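Local coordinates for extracellular solute-binding protein, family 5 (Chelativorans sp., PDB 6WM6) that binds EDTA and related aminopolycarboxylates in the periplasm, probably delivering them to an ABC transporter for uptake, at residues K139-R144 / Y155-I160; C149-S154 / E204-F209. All blocks are in the same frame, centred on the assembly; numbering follows the deposited sequence. Where two conformers were deposited one is given.

Contact 1. Residues K139-R144 / Y155-I160. With SO4 (sulfate ion), chain D.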
loop_
_atom_site.group_PDB
_atom_site.type_symbol
_atom_site.label_atom_id
_atom_site.label_comp_id
_atom_site.label_asym_id
_atom_site.label_seq_id
_atom_site.Cartn_x
_atom_site.Cartn_y
_atom_site.Cartn_z
ATOM N N LYS A 139 -0.389 -19.540 -12.613
ATOM C CA LYS A 139 -1.515 -19.705 -13.532
ATOM C C LYS A 139 -2.688 -18.806 -13.159
ATOM O O LYS A 139 -3.376 -18.300 -14.048
ATOM C CB LYS A 139 -1.952 -21.171 -13.605
ATOM C CG LYS A 139 -0.969 -22.032 -14.376
ATOM C CD LYS A 139 -1.502 -23.433 -14.644
ATOM C CE LYS A 139 -0.502 -24.204 -15.497
ATOM N NZ LYS A 139 -0.993 -25.553 -15.904
ATOM N N THR A 140 -2.917 -18.558 -11.865
ATOM C CA THR A 140 -3.998 -17.647 -11.500
ATOM C C THR A 140 -3.659 -16.198 -11.830
ATOM O O THR A 140 -4.567 -15.382 -12.007
ATOM C CB THR A 140 -4.386 -17.728 -10.009
ATOM O OG1 THR A 140 -3.345 -17.194 -9.171
ATOM C CG2 THR A 140 -4.723 -19.153 -9.594
ATOM N N GLN A 141 -2.367 -15.845 -11.875
ATOM C CA GLN A 141 -1.946 -14.454 -11.984
ATOM C C GLN A 141 -1.473 -14.046 -13.370
ATOM O O GLN A 141 -1.248 -12.848 -13.582
ATOM C CB GLN A 141 -0.802 -14.168 -11.001
ATOM C CG GLN A 141 -1.108 -14.427 -9.534
ATOM C CD GLN A 141 -2.284 -13.624 -9.018
ATOM O OE1 GLN A 141 -2.231 -12.384 -8.930
ATOM N NE2 GLN A 141 -3.365 -14.313 -8.692
ATOM N N ASN A 142 -1.279 -14.981 -14.287
ATOM C CA ASN A 142 -0.553 -14.674 -15.530
ATOM C C ASN A 142 -1.437 -14.190 -16.672
ATOM O O ASN A 142 -0.913 -13.961 -17.767
ATOM C CB ASN A 142 0.331 -15.845 -15.971
ATOM C CG ASN A 142 -0.448 -17.040 -16.485
ATOM O OD1 ASN A 142 -1.629 -16.942 -16.832
ATOM N ND2 ASN A 142 0.217 -18.175 -16.561
ATOM N N ARG A 143 -2.746 -14.043 -16.452
ATOM C CA ARG A 143 -3.693 -13.494 -17.420
ATOM C C ARG A 143 -4.021 -14.452 -18.558
ATOM O O ARG A 143 -4.899 -14.154 -19.379
ATOM C CB ARG A 143 -3.157 -12.188 -18.029
ATOM C CG ARG A 143 -2.852 -11.083 -17.039
ATOM C CD ARG A 143 -4.121 -10.504 -16.457
ATOM N NE ARG A 143 -3.916 -9.236 -15.753
ATOM C CZ ARG A 143 -4.855 -8.640 -15.026
ATOM N NH1 ARG A 143 -6.057 -9.203 -14.923
ATOM N NH2 ARG A 143 -4.614 -7.494 -14.411
ATOM N N ARG A 144 -3.343 -15.596 -18.634
ATOM C CA ARG A 144 -3.514 -16.509 -19.764
ATOM C C ARG A 144 -4.180 -17.820 -19.381
ATOM O O ARG A 144 -5.181 -18.205 -19.997
ATOM C CB ARG A 144 -2.155 -16.802 -20.413
ATOM C CG ARG A 144 -1.504 -15.591 -21.034
ATOM C CD ARG A 144 -0.207 -15.953 -21.739
ATOM N NE ARG A 144 0.772 -16.556 -20.833
ATOM C CZ ARG A 144 1.652 -15.864 -20.105
ATOM N NH1 ARG A 144 1.657 -14.540 -20.147
ATOM N NH2 ARG A 144 2.496 -16.510 -19.327
ATOM N N TYR A 155 1.309 -7.949 -11.817
ATOM C CA TYR A 155 2.551 -7.471 -11.211
ATOM C C TYR A 155 3.747 -8.259 -11.712
ATOM O O TYR A 155 4.718 -8.502 -10.985
ATOM C CB TYR A 155 2.448 -7.445 -9.700
ATOM C CG TYR A 155 1.600 -6.303 -9.187
ATOM C CD1 TYR A 155 1.675 -5.043 -9.769
ATOM C CD2 TYR A 155 0.737 -6.484 -8.122
ATOM C CE1 TYR A 155 0.916 -4.000 -9.304
ATOM C CE2 TYR A 155 -0.030 -5.434 -7.641
ATOM C CZ TYR A 155 0.069 -4.198 -8.239
ATOM O OH TYR A 155 -0.682 -3.157 -7.766
ATOM N N GLY A 156 3.682 -8.644 -12.970
ATOM C CA GLY A 156 4.780 -9.280 -13.646
ATOM C C GLY A 156 4.677 -10.777 -13.778
ATOM O O GLY A 156 5.502 -11.359 -14.473
ATOM N N HIS A 157 3.708 -11.436 -13.121
ATOM C CA HIS A 157 3.602 -12.880 -13.279
ATOM C C HIS A 157 3.365 -13.241 -14.740
ATOM O O HIS A 157 3.793 -14.307 -15.199
ATOM C CB HIS A 157 2.496 -13.469 -12.382
ATOM C CG HIS A 157 2.847 -13.486 -10.921
ATOM N ND1 HIS A 157 2.434 -12.495 -10.052
ATOM C CD2 HIS A 157 3.591 -14.350 -10.179
ATOM C CE1 HIS A 157 2.906 -12.755 -8.837
ATOM N NE2 HIS A 157 3.598 -13.878 -8.885
ATOM N N ASP A 158 2.710 -12.354 -15.497
ATOM C CA ASP A 158 2.490 -12.600 -16.915
ATOM C C ASP A 158 3.782 -12.572 -17.734
ATOM O O ASP A 158 3.781 -13.058 -18.879
ATOM C CB ASP A 158 1.428 -11.661 -17.511
ATOM C CG ASP A 158 1.698 -10.197 -17.277
ATOM O OD1 ASP A 158 2.587 -9.816 -16.507
ATOM O OD2 ASP A 158 0.972 -9.370 -17.892
ATOM N N PHE A 159 4.866 -12.012 -17.206
ATOM C CA PHE A 159 6.151 -12.016 -17.899
ATOM C C PHE A 159 6.848 -13.370 -17.803
ATOM O O PHE A 159 7.809 -13.609 -18.535
ATOM C CB PHE A 159 7.099 -10.959 -17.324
ATOM C CG PHE A 159 6.771 -9.540 -17.704
ATOM C CD1 PHE A 159 5.530 -8.989 -17.426
ATOM C CD2 PHE A 159 7.733 -8.738 -18.308
ATOM C CE1 PHE A 159 5.248 -7.665 -17.767
ATOM C CE2 PHE A 159 7.452 -7.428 -18.652
ATOM C CZ PHE A 159 6.211 -6.892 -18.371
ATOM N N ILE A 160 6.412 -14.243 -16.895
ATOM C CA ILE A 160 6.916 -15.613 -16.847
ATOM C C ILE A 160 6.173 -16.417 -17.912
ATOM O O ILE A 160 4.940 -16.529 -17.888
ATOM C CB ILE A 160 6.732 -16.226 -15.451
ATOM C CG1 ILE A 160 7.637 -15.510 -14.432
ATOM C CG2 ILE A 160 7.000 -17.742 -15.479
ATOM C CD1 ILE A 160 7.381 -15.926 -12.988
HETATM S S SO4 D . -0.871 -5.702 -14.448
HETATM O O1 SO4 D . -2.012 -6.605 -14.216
HETATM O O2 SO4 D . 0.012 -5.721 -13.279
HETATM O O3 SO4 D . -1.331 -4.322 -14.602
HETATM O O4 SO4 D . -0.130 -6.137 -15.626
HETATM O O HOH W 1 -1.300 -8.090 -16.943
#

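Contact 2. Residues C149-S154 / E204-F209. With SO4 (sulfate ion), chain D.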
loop_
_atom_site.group_PDB
_atom_site.type_symbol
_atom_site.label_atom_id
_atom_site.label_comp_id
_atom_site.label_asym_id
_atom_site.label_seq_id
_atom_site.Cartn_x
_atom_site.Cartn_y
_atom_site.Cartn_z
ATOM N N CYS A 149 -10.040 -15.778 -13.464
ATOM C CA CYS A 149 -9.593 -15.481 -12.111
ATOM C C CYS A 149 -9.686 -13.979 -11.872
ATOM O O CYS A 149 -9.134 -13.185 -12.646
ATOM C CB CYS A 149 -8.146 -15.934 -11.901
ATOM S SG CYS A 149 -7.895 -17.710 -11.631
ATOM N N LEU A 150 -10.359 -13.586 -10.790
ATOM C CA LEU A 150 -10.639 -12.181 -10.514
ATOM C C LEU A 150 -9.524 -11.628 -9.640
ATOM O O LEU A 150 -9.661 -11.451 -8.432
ATOM C CB LEU A 150 -11.991 -12.042 -9.831
ATOM C CG LEU A 150 -13.157 -12.677 -10.601
ATOM C CD1 LEU A 150 -14.343 -12.889 -9.676
ATOM C CD2 LEU A 150 -13.542 -11.817 -11.796
ATOM N N ILE A 151 -8.389 -11.326 -10.290
ATOM C CA ILE A 151 -7.172 -10.945 -9.583
ATOM C C ILE A 151 -7.116 -9.439 -9.394
ATOM O O ILE A 151 -7.765 -8.665 -10.116
ATOM C CB ILE A 151 -5.899 -11.456 -10.273
ATOM C CG1 ILE A 151 -5.557 -10.623 -11.518
ATOM C CG2 ILE A 151 -6.035 -12.926 -10.637
ATOM C CD1 ILE A 151 -4.225 -11.002 -12.150
ATOM N N ASN A 152 -6.286 -9.012 -8.451
ATOM C CA ASN A 152 -5.993 -7.591 -8.303
ATOM C C ASN A 152 -5.103 -7.088 -9.442
ATOM O O ASN A 152 -5.467 -6.155 -10.166
ATOM C CB ASN A 152 -5.336 -7.319 -6.965
ATOM C CG ASN A 152 -4.995 -5.860 -6.808
ATOM O OD1 ASN A 152 -5.857 -4.997 -6.968
ATOM N ND2 ASN A 152 -3.752 -5.582 -6.541
ATOM N N ALA A 153 -3.903 -7.667 -9.586
ATOM C CA ALA A 153 -3.026 -7.293 -10.693
ATOM C C ALA A 153 -1.969 -8.373 -10.870
ATOM O O ALA A 153 -1.632 -9.072 -9.920
ATOM C CB ALA A 153 -2.327 -5.952 -10.427
ATOM N N SER A 154 -1.424 -8.459 -12.081
ATOM C CA SER A 154 -0.461 -9.515 -12.390
ATOM C C SER A 154 0.902 -9.225 -11.777
ATOM O O SER A 154 1.602 -10.150 -11.342
ATOM C CB SER A 154 -0.324 -9.680 -13.901
ATOM O OG SER A 154 0.460 -10.820 -14.239
ATOM N N GLU A 204 -12.582 -21.580 -10.420
ATOM C CA GLU A 204 -13.486 -21.895 -9.323
ATOM C C GLU A 204 -12.742 -21.932 -7.995
ATOM O O GLU A 204 -13.198 -21.367 -6.996
ATOM C CB GLU A 204 -14.159 -23.246 -9.615
ATOM C CG GLU A 204 -14.943 -23.867 -8.467
ATOM C CD GLU A 204 -16.213 -23.111 -8.134
ATOM O OE1 GLU A 204 -16.682 -23.219 -6.979
ATOM O OE2 GLU A 204 -16.742 -22.408 -9.022
ATOM N N SER A 205 -11.584 -22.594 -7.961
ATOM C CA SER A 205 -10.863 -22.737 -6.703
ATOM C C SER A 205 -10.292 -21.410 -6.221
ATOM O O SER A 205 -10.260 -21.160 -5.011
ATOM C CB SER A 205 -9.767 -23.796 -6.833
ATOM O OG SER A 205 -8.758 -23.393 -7.742
ATOM N N TYR A 206 -9.860 -20.550 -7.141
ATOM C CA TYR A 206 -9.312 -19.252 -6.774
ATOM C C TYR A 206 -10.409 -18.279 -6.366
ATOM O O TYR A 206 -10.296 -17.582 -5.330
ATOM C CB TYR A 206 -8.499 -18.716 -7.951
ATOM C CG TYR A 206 -7.843 -17.381 -7.706
ATOM C CD1 TYR A 206 -6.592 -17.299 -7.106
ATOM C CD2 TYR A 206 -8.475 -16.194 -8.069
ATOM C CE1 TYR A 206 -5.976 -16.064 -6.896
ATOM C CE2 TYR A 206 -7.871 -14.974 -7.858
ATOM C CZ TYR A 206 -6.623 -14.919 -7.265
ATOM O OH TYR A 206 -6.047 -13.683 -7.080
ATOM N N ASN A 207 -11.472 -18.207 -7.166
ATOM C CA ASN A 207 -12.535 -17.244 -6.930
ATOM C C ASN A 207 -13.479 -17.665 -5.807
ATOM O O ASN A 207 -14.101 -16.797 -5.185
ATOM C CB ASN A 207 -13.367 -17.050 -8.210
ATOM C CG ASN A 207 -12.611 -16.359 -9.317
ATOM O OD1 ASN A 207 -11.678 -15.594 -9.086
ATOM N ND2 ASN A 207 -13.028 -16.600 -10.550
ATOM N N ASN A 208 -13.620 -18.964 -5.540
ATOM C CA ASN A 208 -14.568 -19.457 -4.547
ATOM C C ASN A 208 -13.849 -20.068 -3.349
ATOM O O ASN A 208 -13.790 -19.440 -2.295
ATOM C CB ASN A 208 -15.559 -20.419 -5.207
ATOM C CG ASN A 208 -16.288 -19.776 -6.378
ATOM O OD1 ASN A 208 -16.355 -20.340 -7.470
ATOM N ND2 ASN A 208 -16.816 -18.578 -6.160
ATOM N N PHE A 209 -13.268 -21.260 -3.486
ATOM C CA PHE A 209 -12.617 -21.918 -2.350
ATOM C C PHE A 209 -11.646 -21.005 -1.606
ATOM O O PHE A 209 -11.760 -20.835 -0.387
ATOM C CB PHE A 209 -11.911 -23.189 -2.834
ATOM C CG PHE A 209 -11.074 -23.866 -1.791
ATOM C CD1 PHE A 209 -11.663 -24.421 -0.646
ATOM C CD2 PHE A 209 -9.702 -23.975 -1.953
ATOM C CE1 PHE A 209 -10.871 -25.052 0.302
ATOM C CE2 PHE A 209 -8.912 -24.608 -0.991
ATOM C CZ PHE A 209 -9.510 -25.146 0.132
HETATM S S SO4 D . -0.871 -5.702 -14.448
HETATM O O1 SO4 D . -2.012 -6.605 -14.216
HETATM O O2 SO4 D . 0.012 -5.721 -13.279
HETATM O O3 SO4 D . -1.331 -4.322 -14.602
HETATM O O4 SO4 D . -0.130 -6.137 -15.626
#

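Contact 1. Residues K139-R144 / Y155-I160
R144 starts with CG anti to its carbonyl carbon and bends at chi3 (-59°), which lays its guanidinium against the backbone oxygens of D158 and I160. Each terminal nitrogen takes one of these two carbonyls. R144 NH1 meets D158 O at 2.9 Å, in the carbonyl plane, on a lone pair and nearly straight (168°), whereas R144 NH2 reaches I160 O at 2.8 Å along a more bent path (133°). Both oxygens lie near the guanidinium plane, an arrangement that fixes the group's rotation, and N142 CB covers part of one face.

In the buried part, Q141 and H157 run side by side, with Q141 CB 3.6 Å from H157 CB. Q141 CG lies over the rim of one imidazole face. H157 ND1 is hydrogen-bonded to S154 O and NE2 to F187 N, consistent with a neutral ring.

Toward solvent, D158 CB packs 3.3 Å from N142 O, and the carboxylate meets R143 through a water, 2.8 Å from D158 OD2, that accepts from R143 NE and donates to a sulfate. R143 NH2 holds sulfate O1 at 2.8 Å, and Y155 N holds O2 at 3.0 Å; the ion probably comes from the crystallisation liquor.

Just past helix 131-141, R143 takes a positive phi and N142 OD1 accepts from R144 N at 2.8 Å, an Asx turn just after the helix end.

Contact 2. Residues C149-S154 / E204-F209
L150 sits at the centre of an inverse gamma turn, closed by a weak bond from I151 N to C149 O, and its own N-H donates to N207 OD1 of helix 202-212. The bond is 2.9 Å from L150 N to N207 OD1, nearly straight (168°), and directed at a lone pair of the carboxamide oxygen. The other half of the amide is also occupied, N207 ND2 being hydrogen-bonded to E148 O.

The close packing is on the inner side, around Y206. With CG anti to the backbone N (chi1 -179°), the Y206 ring extends alongside C149 to I151: C149 CB lies 3.9 Å from Y206 CD2, and the I151 side chain crosses the tyrosine at about a right angle, bringing I151 CG2 to 3.6 Å from Y206 OH. That hydroxyl is hydrogen-bonded to T64 OG1.

The outer side differs in its exposure: L150 is open to solvent, although its CG and CD1 lie against the N207 amide. A leucine in place of N207 would probably leave L150 N and E148 O without their mates and the turn less firmly tied to the helix.

C149 SG, in disulfide linkage with C146, completes a sulfur-aromatic contact, lying 4.5 Å from the Y206 ring centroid and 38° off its normal.

In the fold
The two contacts fasten one connection, the irregular chain between helix 131-141 and strand 160-165, at different points. Contact 1 folds this connection's end back on its start; contact 2 ties its middle to helix 202-212, much further along the chain. Each is partly buried, with an inner and an outer side. Contact 1 pairs a buried Q141/H157 packing with polar bonds from arginines at the surface, whereas contact 2 rests on an aromatic ring, a disulfide sulfur and one hydrogen bond to a side-chain amide. They join where Q141 O meets S154 OG at 2.7 Å and Q141 NE2 meets Y206 OH at 3.2 Å, both probable hydrogen bonds. The sulfate also touches both, since S154 N donates to it.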